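Long-range contact in PHD-type domain-containing protein (Chaetomium thermophilum, PDB 6VHF), which is the Cfp1 subunit of the COMPASS histone H3K4 methyltransferase complex, represented here by its RbBP5-interacting, zinc-binding domain: residues R40-I52 with Q122-K134. Sequence-based numbering, arbitrary orientation.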
ATOM      1  N   ARG A  40       1.319 -11.950 -15.961  1.00 42.17           N
ATOM      2  CA  ARG A  40       0.674 -13.244 -16.141  1.00 41.15           C
ATOM      3  C   ARG A  40      -0.523 -13.128 -17.066  1.00 39.99           C
ATOM      4  O   ARG A  40      -0.834 -14.070 -17.805  1.00 41.76           O
ATOM      5  CB  ARG A  40       0.244 -13.817 -14.789  1.00 41.86           C
ATOM      6  CG  ARG A  40       1.382 -14.312 -13.926  1.00 41.67           C
ATOM      7  CD  ARG A  40       0.840 -14.925 -12.624  1.00 44.34           C
ATOM      8  NE  ARG A  40      -0.223 -15.884 -12.894  1.00 50.15           N
ATOM      9  CZ  ARG A  40      -0.004 -17.161 -13.202  1.00 52.07           C
ATOM     10  NH1 ARG A  40       1.246 -17.627 -13.244  1.00 49.87           N
ATOM     11  NH2 ARG A  40      -1.032 -17.972 -13.449  1.00 47.62           N
ATOM     12  N   ARG A  41      -1.182 -11.970 -17.051  1.00 39.46           N
ATOM     13  CA  ARG A  41      -2.271 -11.702 -17.976  1.00 40.54           C
ATOM     14  C   ARG A  41      -1.750 -11.592 -19.400  1.00 42.53           C
ATOM     15  O   ARG A  41      -2.307 -12.195 -20.321  1.00 41.03           O
ATOM     16  CB  ARG A  41      -2.998 -10.419 -17.558  1.00 42.65           C
ATOM     17  CG  ARG A  41      -4.163 -10.072 -18.477  1.00 46.86           C
ATOM     18  CD  ARG A  41      -4.707  -8.658 -18.273  1.00 49.83           C
ATOM     19  NE  ARG A  41      -5.769  -8.414 -19.242  1.00 48.00           N
ATOM     20  CZ  ARG A  41      -5.615  -7.780 -20.400  1.00 48.41           C
ATOM     21  NH1 ARG A  41      -4.437  -7.262 -20.735  1.00 50.58           N
ATOM     22  NH2 ARG A  41      -6.652  -7.651 -21.226  1.00 49.09           N
ATOM     23  N   GLU A  42      -0.659 -10.852 -19.596  1.00 43.39           N
ATOM     24  CA  GLU A  42      -0.075 -10.753 -20.928  1.00 42.97           C
ATOM     25  C   GLU A  42       0.410 -12.114 -21.418  1.00 42.99           C
ATOM     26  O   GLU A  42       0.265 -12.433 -22.601  1.00 39.09           O
ATOM     27  CB  GLU A  42       1.058  -9.722 -20.928  1.00 43.39           C
ATOM     28  CG  GLU A  42       1.881  -9.688 -22.217  1.00 54.67           C
ATOM     29  CD  GLU A  42       3.224  -8.949 -22.076  1.00 66.42           C
ATOM     30  OE1 GLU A  42       4.013  -8.952 -23.063  1.00 71.98           O
ATOM     31  OE2 GLU A  42       3.494  -8.394 -20.981  1.00 62.87           O
ATOM     32  N   ALA A  43       0.954 -12.955 -20.524  1.00 41.85           N
ATOM     33  CA  ALA A  43       1.402 -14.268 -20.989  1.00 42.78           C
ATOM     34  C   ALA A  43       0.224 -15.136 -21.447  1.00 45.20           C
ATOM     35  O   ALA A  43       0.316 -15.824 -22.475  1.00 40.64           O
ATOM     36  CB  ALA A  43       2.197 -14.997 -19.910  1.00 33.00           C
ATOM     37  N   ALA A  44      -0.879 -15.137 -20.686  1.00 43.79           N
ATOM     38  CA  ALA A  44      -2.041 -15.946 -21.062  1.00 44.77           C
ATOM     39  C   ALA A  44      -2.608 -15.512 -22.413  1.00 45.21           C
ATOM     40  O   ALA A  44      -3.003 -16.353 -23.230  1.00 43.78           O
ATOM     41  CB  ALA A  44      -3.109 -15.860 -19.965  1.00 41.11           C
ATOM     42  N   ILE A  45      -2.625 -14.206 -22.681  1.00 43.95           N
ATOM     43  CA  ILE A  45      -3.112 -13.740 -23.973  1.00 48.17           C
ATOM     44  C   ILE A  45      -2.128 -14.107 -25.085  1.00 47.97           C
ATOM     45  O   ILE A  45      -2.534 -14.524 -26.180  1.00 42.63           O
ATOM     46  CB  ILE A  45      -3.400 -12.232 -23.919  1.00 44.09           C
ATOM     47  CG1 ILE A  45      -4.575 -11.975 -22.982  1.00 47.73           C
ATOM     48  CG2 ILE A  45      -3.759 -11.694 -25.294  1.00 46.90           C
ATOM     49  CD1 ILE A  45      -4.813 -10.518 -22.702  1.00 47.16           C
ATOM     50  N   ALA A  46      -0.823 -14.012 -24.815  1.00 44.00           N
ATOM     51  CA  ALA A  46       0.162 -14.341 -25.845  1.00 39.52           C
ATOM     52  C   ALA A  46       0.185 -15.834 -26.175  1.00 41.12           C
ATOM     53  O   ALA A  46       0.614 -16.213 -27.281  1.00 39.87           O
ATOM     54  CB  ALA A  46       1.558 -13.878 -25.416  1.00 36.97           C
ATOM     55  N   ALA A  47      -0.268 -16.688 -25.256  1.00 38.28           N
ATOM     56  CA  ALA A  47      -0.185 -18.129 -25.479  1.00 42.06           C
ATOM     57  C   ALA A  47      -1.202 -18.632 -26.493  1.00 44.80           C
ATOM     58  O   ALA A  47      -1.125 -19.799 -26.896  1.00 46.03           O
ATOM     59  CB  ALA A  47      -0.371 -18.880 -24.153  1.00 42.04           C
ATOM     60  N   GLY A  48      -2.143 -17.794 -26.912  1.00 49.73           N
ATOM     61  CA  GLY A  48      -3.160 -18.241 -27.847  1.00 52.98           C
ATOM     62  C   GLY A  48      -4.020 -19.371 -27.317  1.00 50.57           C
ATOM     63  O   GLY A  48      -4.264 -20.345 -28.036  1.00 54.84           O
ATOM     64  N   ILE A  49      -4.473 -19.269 -26.075  1.00 50.14           N
ATOM     65  CA  ILE A  49      -5.376 -20.271 -25.505  1.00 51.52           C
ATOM     66  C   ILE A  49      -6.779 -19.972 -26.016  1.00 53.73           C
ATOM     67  O   ILE A  49      -7.199 -18.801 -26.000  1.00 52.16           O
ATOM     68  CB  ILE A  49      -5.361 -20.269 -23.968  1.00 49.14           C
ATOM     69  CG1 ILE A  49      -3.933 -20.270 -23.402  1.00 50.04           C
ATOM     70  CG2 ILE A  49      -6.144 -21.448 -23.406  1.00 45.90           C
ATOM     71  CD1 ILE A  49      -3.902 -19.923 -21.896  1.00 43.00           C
ATOM     72  N   PRO A  50      -7.531 -20.988 -26.452  1.00 52.01           N
ATOM     73  CA  PRO A  50      -8.871 -20.740 -27.008  1.00 54.21           C
ATOM     74  C   PRO A  50      -9.743 -19.949 -26.046  1.00 53.79           C
ATOM     75  O   PRO A  50      -9.856 -20.280 -24.863  1.00 53.77           O
ATOM     76  CB  PRO A  50      -9.425 -22.155 -27.247  1.00 50.11           C
ATOM     77  CG  PRO A  50      -8.188 -22.994 -27.507  1.00 49.53           C
ATOM     78  CD  PRO A  50      -7.111 -22.398 -26.612  1.00 51.56           C
ATOM     79  N   GLY A  51     -10.350 -18.881 -26.570  1.00 52.39           N
ATOM     80  CA  GLY A  51     -11.210 -18.021 -25.788  1.00 53.06           C
ATOM     81  C   GLY A  51     -10.501 -16.958 -24.977  1.00 55.07           C
ATOM     82  O   GLY A  51     -11.143 -15.987 -24.563  1.00 57.01           O
ATOM     83  N   ILE A  52      -9.202 -17.101 -24.729  1.00 53.24           N
ATOM     84  CA  ILE A  52      -8.475 -16.123 -23.913  1.00 53.07           C
ATOM     85  C   ILE A  52      -7.969 -15.066 -24.874  1.00 56.07           C
ATOM     86  O   ILE A  52      -6.887 -15.171 -25.460  1.00 58.52           O
ATOM     87  CB  ILE A  52      -7.383 -16.781 -23.082  1.00 51.49           C
ATOM     88  CG1 ILE A  52      -8.067 -17.607 -22.002  1.00 44.81           C
ATOM     89  CG2 ILE A  52      -6.473 -15.745 -22.419  1.00 56.05           C
ATOM     90  CD1 ILE A  52      -7.197 -18.640 -21.400  1.00 51.96           C
ATOM     91  N   GLN A 122      -6.494 -27.517 -13.168  1.00 77.06           N
ATOM     92  CA  GLN A 122      -6.698 -26.240 -13.839  1.00 74.81           C
ATOM     93  C   GLN A 122      -5.380 -25.675 -14.377  1.00 71.01           C
ATOM     94  O   GLN A 122      -4.321 -25.807 -13.748  1.00 72.87           O
ATOM     95  CB  GLN A 122      -7.367 -25.243 -12.883  1.00 70.79           C
ATOM     96  CG  GLN A 122      -7.431 -23.735 -13.308  1.00 68.59           C
ATOM     97  CD  GLN A 122      -8.041 -23.409 -14.696  1.00 73.02           C
ATOM     98  OE1 GLN A 122      -8.333 -24.290 -15.517  1.00 76.97           O
ATOM     99  NE2 GLN A 122      -8.234 -22.116 -14.946  1.00 66.68           N
ATOM    100  N   ASP A 123      -5.486 -25.049 -15.554  1.00 65.07           N
ATOM    101  CA  ASP A 123      -4.434 -24.452 -16.369  1.00 59.43           C
ATOM    102  C   ASP A 123      -3.580 -23.464 -15.577  1.00 58.76           C
ATOM    103  O   ASP A 123      -4.061 -22.389 -15.190  1.00 57.61           O
ATOM    104  CB  ASP A 123      -5.075 -23.759 -17.571  1.00 50.32           C
ATOM    105  CG  ASP A 123      -4.085 -23.494 -18.692  1.00 53.69           C
ATOM    106  OD1 ASP A 123      -2.881 -23.327 -18.411  1.00 50.52           O
ATOM    107  OD2 ASP A 123      -4.507 -23.494 -19.872  1.00 55.71           O
ATOM    108  N   PRO A 124      -2.304 -23.781 -15.340  1.00 55.92           N
ATOM    109  CA  PRO A 124      -1.456 -22.879 -14.544  1.00 50.52           C
ATOM    110  C   PRO A 124      -1.316 -21.504 -15.155  1.00 50.06           C
ATOM    111  O   PRO A 124      -1.010 -20.546 -14.431  1.00 49.99           O
ATOM    112  CB  PRO A 124      -0.101 -23.599 -14.509  1.00 50.71           C
ATOM    113  CG  PRO A 124      -0.350 -24.972 -14.995  1.00 49.36           C
ATOM    114  CD  PRO A 124      -1.548 -24.919 -15.886  1.00 51.63           C
ATOM    115  N   ARG A 125      -1.525 -21.369 -16.469  1.00 47.40           N
ATOM    116  CA  ARG A 125      -1.374 -20.061 -17.091  1.00 47.98           C
ATOM    117  C   ARG A 125      -2.500 -19.113 -16.708  1.00 47.98           C
ATOM    118  O   ARG A 125      -2.339 -17.897 -16.853  1.00 47.80           O
ATOM    119  CB  ARG A 125      -1.300 -20.187 -18.618  1.00 41.61           C
ATOM    120  CG  ARG A 125      -0.115 -21.009 -19.120  1.00 43.97           C
ATOM    121  CD  ARG A 125      -0.313 -21.466 -20.584  1.00 43.18           C
ATOM    122  NE  ARG A 125      -1.510 -22.295 -20.743  1.00 40.03           N
ATOM    123  CZ  ARG A 125      -1.922 -22.818 -21.906  1.00 50.32           C
ATOM    124  NH1 ARG A 125      -1.250 -22.593 -23.042  1.00 39.73           N
ATOM    125  NH2 ARG A 125      -3.026 -23.563 -21.938  1.00 45.91           N
ATOM    126  N   THR A 126      -3.641 -19.641 -16.248  1.00 48.20           N
ATOM    127  CA  THR A 126      -4.809 -18.824 -15.935  1.00 47.82           C
ATOM    128  C   THR A 126      -5.389 -19.120 -14.558  1.00 49.56           C
ATOM    129  O   THR A 126      -6.481 -18.633 -14.248  1.00 52.50           O
ATOM    130  CB  THR A 126      -5.900 -19.038 -16.985  1.00 55.04           C
ATOM    131  OG1 THR A 126      -6.355 -20.393 -16.905  1.00 53.74           O
ATOM    132  CG2 THR A 126      -5.369 -18.759 -18.385  1.00 47.56           C
ATOM    133  N   ALA A 127      -4.722 -19.930 -13.744  1.00 49.59           N
ATOM    134  CA  ALA A 127      -5.270 -20.297 -12.445  1.00 55.49           C
ATOM    135  C   ALA A 127      -5.298 -19.082 -11.531  1.00 55.62           C
ATOM    136  O   ALA A 127      -4.300 -18.370 -11.398  1.00 51.82           O
ATOM    137  CB  ALA A 127      -4.440 -21.412 -11.805  1.00 58.33           C
ATOM    138  N   GLY A 128      -6.438 -18.859 -10.885  1.00 53.82           N
ATOM    139  CA  GLY A 128      -6.614 -17.670 -10.084  1.00 54.88           C
ATOM    140  C   GLY A 128      -6.962 -16.439 -10.882  1.00 56.64           C
ATOM    141  O   GLY A 128      -7.111 -15.359 -10.299  1.00 54.76           O
ATOM    142  N   MET A 129      -7.110 -16.567 -12.194  1.00 52.43           N
ATOM    143  CA  MET A 129      -7.274 -15.426 -13.077  1.00 52.64           C
ATOM    144  C   MET A 129      -8.739 -15.291 -13.460  1.00 56.18           C
ATOM    145  O   MET A 129      -9.423 -16.292 -13.690  1.00 67.50           O
ATOM    146  CB  MET A 129      -6.394 -15.592 -14.319  1.00 51.16           C
ATOM    147  CG  MET A 129      -6.138 -14.330 -15.102  1.00 54.72           C
ATOM    148  SD  MET A 129      -5.266 -14.632 -16.660  1.00 46.17           S
ATOM    149  CE  MET A 129      -3.623 -15.100 -16.123  1.00 46.61           C
ATOM    150  N   CYS A 130      -9.225 -14.056 -13.512  1.00 57.92           N
ATOM    151  CA  CYS A 130     -10.612 -13.791 -13.863  1.00 56.81           C
ATOM    152  C   CYS A 130     -10.723 -13.693 -15.372  1.00 59.41           C
ATOM    153  O   CYS A 130     -10.100 -12.817 -15.983  1.00 60.66           O
ATOM    154  CB  CYS A 130     -11.114 -12.505 -13.227  1.00 61.12           C
ATOM    155  SG  CYS A 130     -12.677 -11.959 -13.913  1.00 62.67           S
ATOM    156  N   LEU A 131     -11.518 -14.584 -15.968  1.00 63.93           N
ATOM    157  CA  LEU A 131     -11.609 -14.681 -17.420  1.00 67.01           C
ATOM    158  C   LEU A 131     -12.834 -13.962 -17.987  1.00 68.44           C
ATOM    159  O   LEU A 131     -13.177 -14.171 -19.157  1.00 61.55           O
ATOM    160  CB  LEU A 131     -11.601 -16.149 -17.870  1.00 62.13           C
ATOM    161  CG  LEU A 131     -10.314 -16.973 -17.742  1.00 62.40           C
ATOM    162  CD1 LEU A 131      -9.065 -16.135 -18.070  1.00 57.39           C
ATOM    163  CD2 LEU A 131     -10.213 -17.610 -16.355  1.00 65.07           C
ATOM    164  N   ARG A 132     -13.492 -13.111 -17.200  1.00 65.88           N
ATOM    165  CA  ARG A 132     -14.609 -12.358 -17.747  1.00 66.03           C
ATOM    166  C   ARG A 132     -14.110 -11.425 -18.848  1.00 66.81           C
ATOM    167  O   ARG A 132     -13.024 -10.854 -18.748  1.00 64.14           O
ATOM    168  CB  ARG A 132     -15.326 -11.584 -16.639  1.00 70.23           C
ATOM    169  CG  ARG A 132     -16.631 -10.904 -17.068  1.00 77.32           C
ATOM    170  CD  ARG A 132     -17.846 -11.857 -17.099  1.00 80.08           C
ATOM    171  NE  ARG A 132     -17.653 -13.016 -17.977  1.00 79.61           N
ATOM    172  CZ  ARG A 132     -17.800 -12.995 -19.300  1.00 75.75           C
ATOM    173  NH1 ARG A 132     -18.147 -11.872 -19.911  1.00 76.20           N
ATOM    174  NH2 ARG A 132     -17.594 -14.093 -20.018  1.00 79.86           N
ATOM    175  N   LYS A 133     -14.877 -11.321 -19.936  1.00 67.80           N
ATOM    176  CA  LYS A 133     -14.558 -10.373 -21.000  1.00 69.39           C
ATOM    177  C   LYS A 133     -15.287  -9.061 -20.743  1.00 71.15           C
ATOM    178  O   LYS A 133     -16.427  -9.057 -20.272  1.00 75.01           O
ATOM    179  CB  LYS A 133     -14.933 -10.921 -22.384  1.00 73.03           C
ATOM    180  CG  LYS A 133     -14.018 -12.040 -22.925  1.00 72.52           C
ATOM    181  CD  LYS A 133     -14.274 -12.322 -24.416  1.00 72.13           C
ATOM    182  CE  LYS A 133     -13.549 -13.583 -24.903  1.00 73.62           C
ATOM    183  NZ  LYS A 133     -13.753 -14.766 -24.010  1.00 73.66           N
ATOM    184  N   LYS A 134     -14.623  -7.950 -21.059  1.00 70.59           N
ATOM    185  CA  LYS A 134     -15.100  -6.613 -20.700  1.00 76.86           C
ATOM    186  C   LYS A 134     -15.614  -6.592 -19.256  1.00 77.47           C
ATOM    187  O   LYS A 134     -16.779  -6.303 -18.976  1.00 79.23           O
ATOM    188  CB  LYS A 134     -16.174  -6.133 -21.676  1.00 79.78           C
ATOM    189  CG  LYS A 134     -15.681  -5.854 -23.093  1.00 78.66           C
ATOM    190  CD  LYS A 134     -15.606  -7.124 -23.923  1.00 78.45           C
ATOM    191  CE  LYS A 134     -15.482  -6.811 -25.409  1.00 83.35           C
ATOM    192  NZ  LYS A 134     -14.398  -5.820 -25.676  1.00 84.86           N
TER
HETATM  193  O   HOH W   1       0.138 -16.642 -17.405  1.00 37.30           O
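Ile49 lays its CD1 over one face of the Arg125 guanidinium, 3.5 Å from CZ. The same guanidinium meets the Asp123 carboxylate at its edge, in plane. It grips the carboxylate side-on: Arg125 NE bonds Asp123 OD1 and NH2 bonds OD2, each through a syn lone pair. The Arg40 guanidinium uses its edge too. Its chain bends at chi3 (50°) and sends NH2 to Pro124 O, 2.8 Å away, in the plane of both groups. A water lies over one face of this guanidinium and joins Arg40 O to Arg125 O, donating to both.

Asp123 OD1 also takes the backbone N of Arg125 from above the carboxylate plane, which makes an Asx turn. An alanine in place of Asp123 would probably leave the Arg125 guanidinium free to turn off Ile49 and undo the Asx turn.

Deeper in, Met129 extends away from its own backbone N (chi1 -162°). The chain then turns at chi3 and puts CE 4.0 Å from Ala44 CB and beside Arg40 O. Ile52 CD1 and Thr126 CG2 meet tip to tip at 3.5 Å. At the far end Lys133 NZ donates to Gly51 O at 2.9 Å.

The contact packs the end of helix 4-46 and the turn after it against the loop before helix 141-177. That loop carries Cys130, which binds zinc with Cys57, Cys135 and His138. The Asp123-Arg125 salt bridge stays within the loop. Between these two segments, side-chain packing and bonds to main-chain carbonyls, not paired charges, probably hold the helix end to the zinc-binding loop.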